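Local structure of 7,8-dihydro-6-hydroxymethylpterin pyrophosphokinase-dihydropteroate synthase (Plasmodium falciparum, 6JWS) at residues 396-401 and 449-454; 457-462 and 475-480. The protein probably catalyses two successive steps of folate biosynthesis, activating hydroxymethyldihydropterin as its diphosphate with ATP and then joining it to 4-aminobenzoate to give dihydropteroate. The protein carries 1 engineered substitution. All coordinates share one frame; numbering follows the deposited sequence.

How the contacts relate
Both contacts lie in the TIM barrel of the dihydropteroate synthase part, and both use helix 448-464. Contact 1 joins the first turns of this helix to the short helix 397-402, which follows barrel strand 390-396. Contact 2 joins a later part of the same helix to strand 478-482, the barrel strand that follows this helix, and the loop just before that strand. The two centres are about 15 Å apart, and the contacts follow each other along the chain. Neither contact is part of a ligand or metal site. The side chain of N398 in contact 1 lies about 11 Å from bound pteroic acid, and that of I479 in contact 2 about 14 Å.

Contact 1 (396-401 and 449-454); sequences NVNYDS and RDLVVP
V397 and L451 meet where helix 397-402 lies beside helix 448-464. Their side chains run past each other in opposite directions. V397 CG1 is anti to the backbone N (chi1 177°). This brings it against two parts of L451: the backbone O at 3.6 Å and the methyl CD2, which lies 3.9 Å from V397 CG1. The second methyl, V397 CG2, is 3.9 Å from L451 O. Both valine branches thus border one helix carbonyl. The other methyl of L451, CD1, reaches the end of the N398 side chain at an oblique angle. The leucine fork therefore spans two successive residues of the short helix. The backbones come close here, with V397 CA and L451 CA 6.3 Å apart. V397 also pairs through its backbone with G432, at the end of the neighbouring barrel strand. Away from V397, R449 forms a salt bridge with D450, 2.7 Å from NH1 to OD1, and another with E491 of helix 486-494. Within this pair of segments, then, the join is made by van der Waals contact. It depends on the shapes of V397 and L451, both buried, while the charged groups bind elsewhere.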
loop_
_atom_site.group_PDB
_atom_site.type_symbol
_atom_site.label_atom_id
_atom_site.label_comp_id
_atom_site.label_asym_id
_atom_site.label_seq_id
_atom_site.Cartn_x
_atom_site.Cartn_y
_atom_site.Cartn_z
ATOM N N ASN B 396 -11.470 -6.661 27.579
ATOM C CA ASN B 396 -10.697 -7.017 28.753
ATOM C C ASN B 396 -11.530 -6.662 29.983
ATOM O O ASN B 396 -11.742 -5.487 30.269
ATOM C CB ASN B 396 -9.354 -6.284 28.777
ATOM C CG ASN B 396 -8.568 -6.510 30.056
ATOM O OD1 ASN B 396 -8.705 -7.535 30.712
ATOM N ND2 ASN B 396 -7.703 -5.570 30.400
ATOM N N VAL B 397 -12.010 -7.692 30.688
ATOM C CA VAL B 397 -12.966 -7.479 31.762
ATOM C C VAL B 397 -12.304 -6.727 32.922
ATOM O O VAL B 397 -12.873 -5.757 33.427
ATOM C CB VAL B 397 -13.678 -8.779 32.174
ATOM C CG1 VAL B 397 -14.622 -8.547 33.361
ATOM C CG2 VAL B 397 -14.428 -9.368 30.984
ATOM N N ASN B 398 -11.077 -7.125 33.274
ATOM C CA ASN B 398 -10.269 -6.397 34.239
ATOM C C ASN B 398 -10.285 -4.901 33.938
ATOM O O ASN B 398 -10.637 -4.101 34.809
ATOM C CB ASN B 398 -8.812 -6.858 34.237
ATOM C CG ASN B 398 -8.443 -7.675 35.454
ATOM O OD1 ASN B 398 -8.220 -8.881 35.346
ATOM N ND2 ASN B 398 -8.369 -7.030 36.609
ATOM N N TYR B 399 -9.858 -4.530 32.721
ATOM C CA TYR B 399 -9.780 -3.129 32.347
ATOM C C TYR B 399 -11.156 -2.489 32.461
ATOM O O TYR B 399 -11.306 -1.460 33.100
ATOM C CB TYR B 399 -9.258 -2.910 30.924
ATOM C CG TYR B 399 -9.036 -1.455 30.587
ATOM C CD1 TYR B 399 -7.876 -0.794 30.983
ATOM C CD2 TYR B 399 -9.988 -0.722 29.894
ATOM C CE1 TYR B 399 -7.662 0.548 30.691
ATOM C CE2 TYR B 399 -9.787 0.621 29.586
ATOM C CZ TYR B 399 -8.620 1.259 29.984
ATOM O OH TYR B 399 -8.422 2.582 29.683
ATOM N N ASP B 400 -12.143 -3.125 31.839
ATOM C CA ASP B 400 -13.483 -2.592 31.677
ATOM C C ASP B 400 -14.118 -2.271 33.035
ATOM O O ASP B 400 -14.966 -1.383 33.111
ATOM C CB ASP B 400 -14.344 -3.594 30.904
ATOM C CG ASP B 400 -15.153 -2.992 29.770
ATOM O OD1 ASP B 400 -14.521 -2.521 28.778
ATOM O OD2 ASP B 400 -16.413 -3.016 29.874
ATOM N N SER B 401 -13.716 -3.007 34.083
ATOM C CA SER B 401 -14.348 -2.986 35.397
ATOM C C SER B 401 -13.571 -2.104 36.376
ATOM O O SER B 401 -14.175 -1.338 37.116
ATOM C CB SER B 401 -14.520 -4.398 35.958
ATOM O OG SER B 401 -15.648 -5.049 35.383
ATOM N N ARG B 449 -11.795 -17.051 36.019
ATOM C CA ARG B 449 -13.021 -17.738 35.656
ATOM C C ARG B 449 -14.230 -16.866 35.972
ATOM O O ARG B 449 -15.171 -16.830 35.190
ATOM C CB ARG B 449 -13.094 -19.077 36.403
ATOM C CG ARG B 449 -14.368 -19.854 36.133
ATOM C CD ARG B 449 -15.480 -19.508 37.104
ATOM N NE ARG B 449 -16.722 -20.127 36.652
ATOM C CZ ARG B 449 -17.938 -19.677 36.938
ATOM N NH1 ARG B 449 -18.090 -18.605 37.698
ATOM N NH2 ARG B 449 -18.995 -20.303 36.448
ATOM N N ASP B 450 -14.205 -16.181 37.124
ATOM C CA ASP B 450 -15.330 -15.360 37.566
ATOM C C ASP B 450 -15.387 -14.028 36.816
ATOM O O ASP B 450 -16.446 -13.407 36.765
ATOM C CB ASP B 450 -15.347 -15.128 39.084
ATOM C CG ASP B 450 -15.787 -16.349 39.882
ATOM O OD1 ASP B 450 -16.643 -17.132 39.379
ATOM O OD2 ASP B 450 -15.253 -16.527 40.986
ATOM N N LEU B 451 -14.253 -13.594 36.245
ATOM C CA LEU B 451 -14.254 -12.412 35.397
ATOM C C LEU B 451 -14.954 -12.709 34.082
ATOM O O LEU B 451 -15.789 -11.897 33.675
ATOM C CB LEU B 451 -12.839 -11.885 35.166
ATOM C CG LEU B 451 -12.239 -11.126 36.347
ATOM C CD1 LEU B 451 -10.780 -10.795 36.081
ATOM C CD2 LEU B 451 -13.026 -9.852 36.630
ATOM N N VAL B 452 -14.654 -13.865 33.457
ATOM C CA VAL B 452 -15.088 -14.077 32.078
ATOM C C VAL B 452 -16.344 -14.937 31.970
ATOM O O VAL B 452 -17.176 -14.674 31.105
ATOM C CB VAL B 452 -13.986 -14.604 31.125
ATOM C CG1 VAL B 452 -12.824 -13.637 31.015
ATOM C CG2 VAL B 452 -13.476 -15.976 31.527
ATOM N N VAL B 453 -16.451 -16.024 32.748
ATOM C CA VAL B 453 -17.559 -16.930 32.467
ATOM C C VAL B 453 -18.909 -16.219 32.636
ATOM O O VAL B 453 -19.733 -16.291 31.722
ATOM C CB VAL B 453 -17.462 -18.294 33.190
ATOM C CG1 VAL B 453 -18.737 -19.111 33.011
ATOM C CG2 VAL B 453 -16.261 -19.107 32.699
ATOM N N PRO B 454 -19.196 -15.477 33.744
ATOM C CA PRO B 454 -20.497 -14.807 33.887
ATOM C C PRO B 454 -20.809 -13.907 32.688
ATOM O O PRO B 454 -21.931 -13.923 32.160
ATOM C CB PRO B 454 -20.394 -14.011 35.213
ATOM C CG PRO B 454 -19.300 -14.737 35.996
ATOM C CD PRO B 454 -18.345 -15.268 34.933
#

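Contact 2 (457-462 and 475-480); sequences QLFQKE and AKPIIS
The helix turn that carries F459 is closed by a backbone bond from E462 N to L458 O, 2.9 Å long. F459 points toward the strand. F459 CG lies opposite the backbone N (chi1 176°), and the ring reaches well out from the helix. It needs this reach, because F459 CA and I479 CA are 10.3 Å apart. The far end of the ring meets two residues. F459 CZ lies 4.1 Å from P477 CG, the outer corner of the proline ring. F459 CE2 lies 4.2 Å from I479 CD1. Both partners approach the ring obliquely, at neighbouring ring atoms. I479 CG1 is opposite its carbonyl carbon, and a chi2 of -52° turns CD1 back over its own backbone; this methyl is the one that touches the ring. Helix 411-424 borders the same site: F459 touches M418 and I422, and its ring meets that of F419 with the planes at about 45°. P477 also rests on I422. The strand is held separately, with S480 paired to I429 on one neighbour and I479 to I500 on the other. This is the second half of a beta-alpha-beta crossover of the TIM barrel, in which strand 428-432 leads through helix 448-464 to strand 478-482. Across the two segments the join is wholly apolar. The three residues that touch are buried, so the helix packs on the strand and the loop before it through apolar contact, while polar bonds order each backbone separately.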
loop_
_atom_site.group_PDB
_atom_site.type_symbol
_atom_site.label_atom_id
_atom_site.label_comp_id
_atom_site.label_asym_id
_atom_site.label_seq_id
_atom_site.Cartn_x
_atom_site.Cartn_y
_atom_site.Cartn_z
ATOM N N GLN B 457 -21.744 -16.006 29.745
ATOM C CA GLN B 457 -23.052 -16.587 30.022
ATOM C C GLN B 457 -24.163 -15.570 29.737
ATOM O O GLN B 457 -25.136 -15.894 29.070
ATOM C CB GLN B 457 -23.120 -17.098 31.467
ATOM C CG GLN B 457 -22.685 -18.549 31.623
ATOM C CD GLN B 457 -22.325 -18.943 33.035
ATOM O OE1 GLN B 457 -22.156 -18.110 33.931
ATOM N NE2 GLN B 457 -22.167 -20.242 33.238
ATOM N N LEU B 458 -24.011 -14.338 30.229
ATOM C CA LEU B 458 -24.972 -13.273 29.984
ATOM C C LEU B 458 -25.034 -12.947 28.487
ATOM O O LEU B 458 -26.121 -12.745 27.938
ATOM C CB LEU B 458 -24.584 -12.057 30.838
ATOM C CG LEU B 458 -25.523 -10.846 30.771
ATOM C CD1 LEU B 458 -26.952 -11.229 31.123
ATOM C CD2 LEU B 458 -25.055 -9.725 31.687
ATOM N N PHE B 459 -23.873 -12.935 27.808
ATOM C CA PHE B 459 -23.880 -12.651 26.379
ATOM C C PHE B 459 -24.694 -13.700 25.623
ATOM O O PHE B 459 -25.480 -13.352 24.737
ATOM C CB PHE B 459 -22.469 -12.554 25.789
ATOM C CG PHE B 459 -22.502 -12.351 24.301
ATOM C CD1 PHE B 459 -22.756 -11.097 23.766
ATOM C CD2 PHE B 459 -22.337 -13.425 23.439
ATOM C CE1 PHE B 459 -22.819 -10.917 22.392
ATOM C CE2 PHE B 459 -22.406 -13.240 22.065
ATOM C CZ PHE B 459 -22.654 -11.988 21.545
ATOM N N GLN B 460 -24.471 -14.978 25.956
ATOM C CA GLN B 460 -25.153 -16.092 25.314
ATOM C C GLN B 460 -26.668 -15.907 25.490
ATOM O O GLN B 460 -27.430 -16.034 24.537
ATOM C CB GLN B 460 -24.586 -17.408 25.873
ATOM C CG GLN B 460 -25.276 -18.686 25.406
ATOM C CD GLN B 460 -24.887 -19.940 26.170
ATOM O OE1 GLN B 460 -24.979 -20.011 27.398
ATOM N NE2 GLN B 460 -24.466 -20.973 25.447
ATOM N N LYS B 461 -27.084 -15.543 26.712
ATOM C CA LYS B 461 -28.485 -15.389 27.065
ATOM C C LYS B 461 -29.113 -14.248 26.264
ATOM O O LYS B 461 -30.167 -14.431 25.662
ATOM C CB LYS B 461 -28.645 -15.241 28.585
ATOM C CG LYS B 461 -30.064 -15.009 29.084
ATOM C CD LYS B 461 -30.110 -14.269 30.413
ATOM C CE LYS B 461 -31.152 -13.165 30.459
ATOM N NZ LYS B 461 -30.764 -12.061 31.375
ATOM N N GLU B 462 -28.462 -13.079 26.247
ATOM C CA GLU B 462 -28.953 -11.934 25.492
ATOM C C GLU B 462 -28.995 -12.239 23.993
ATOM O O GLU B 462 -29.935 -11.851 23.298
ATOM C CB GLU B 462 -28.124 -10.678 25.761
ATOM C CG GLU B 462 -28.104 -10.227 27.213
ATOM C CD GLU B 462 -29.425 -9.779 27.832
ATOM O OE1 GLU B 462 -30.443 -10.498 27.681
ATOM O OE2 GLU B 462 -29.432 -8.715 28.486
ATOM N N ALA B 475 -25.718 -13.616 11.845
ATOM C CA ALA B 475 -24.970 -12.401 12.144
ATOM C C ALA B 475 -24.190 -12.555 13.456
ATOM O O ALA B 475 -23.671 -11.574 13.994
ATOM C CB ALA B 475 -25.904 -11.212 12.171
ATOM N N LYS B 476 -24.094 -13.798 13.955
ATOM C CA LYS B 476 -23.499 -14.040 15.260
ATOM C C LYS B 476 -21.985 -13.869 15.175
ATOM O O LYS B 476 -21.345 -14.452 14.304
ATOM C CB LYS B 476 -23.874 -15.410 15.837
ATOM C CG LYS B 476 -23.562 -15.554 17.321
ATOM C CD LYS B 476 -23.925 -16.905 17.892
ATOM C CE LYS B 476 -23.764 -16.971 19.394
ATOM N NZ LYS B 476 -23.592 -18.370 19.852
ATOM N N PRO B 477 -21.383 -13.043 16.061
ATOM C CA PRO B 477 -19.935 -12.885 16.097
ATOM C C PRO B 477 -19.313 -14.160 16.649
ATOM O O PRO B 477 -19.924 -14.879 17.431
ATOM C CB PRO B 477 -19.686 -11.683 17.017
ATOM C CG PRO B 477 -20.925 -11.627 17.886
ATOM C CD PRO B 477 -22.062 -12.207 17.064
ATOM N N ILE B 478 -18.125 -14.459 16.136
ATOM C CA ILE B 478 -17.279 -15.522 16.632
ATOM C C ILE B 478 -16.716 -15.021 17.955
ATOM O O ILE B 478 -16.416 -13.832 18.091
ATOM C CB ILE B 478 -16.210 -15.786 15.557
ATOM C CG1 ILE B 478 -16.882 -16.074 14.208
ATOM C CG2 ILE B 478 -15.265 -16.891 15.977
ATOM C CD1 ILE B 478 -15.932 -16.260 13.044
ATOM N N ILE B 479 -16.630 -15.921 18.941
ATOM C CA ILE B 479 -16.129 -15.547 20.256
ATOM C C ILE B 479 -14.774 -16.210 20.487
ATOM O O ILE B 479 -14.648 -17.438 20.440
ATOM C CB ILE B 479 -17.134 -15.903 21.377
ATOM C CG1 ILE B 479 -18.509 -15.258 21.162
ATOM C CG2 ILE B 479 -16.575 -15.544 22.743
ATOM C CD1 ILE B 479 -18.443 -13.763 20.933
ATOM N N SER B 480 -13.796 -15.379 20.845
ATOM C CA SER B 480 -12.470 -15.845 21.195
ATOM C C SER B 480 -12.199 -15.586 22.682
ATOM O O SER B 480 -12.504 -14.511 23.210
ATOM C CB SER B 480 -11.461 -15.137 20.307
ATOM O OG SER B 480 -10.141 -15.486 20.678
#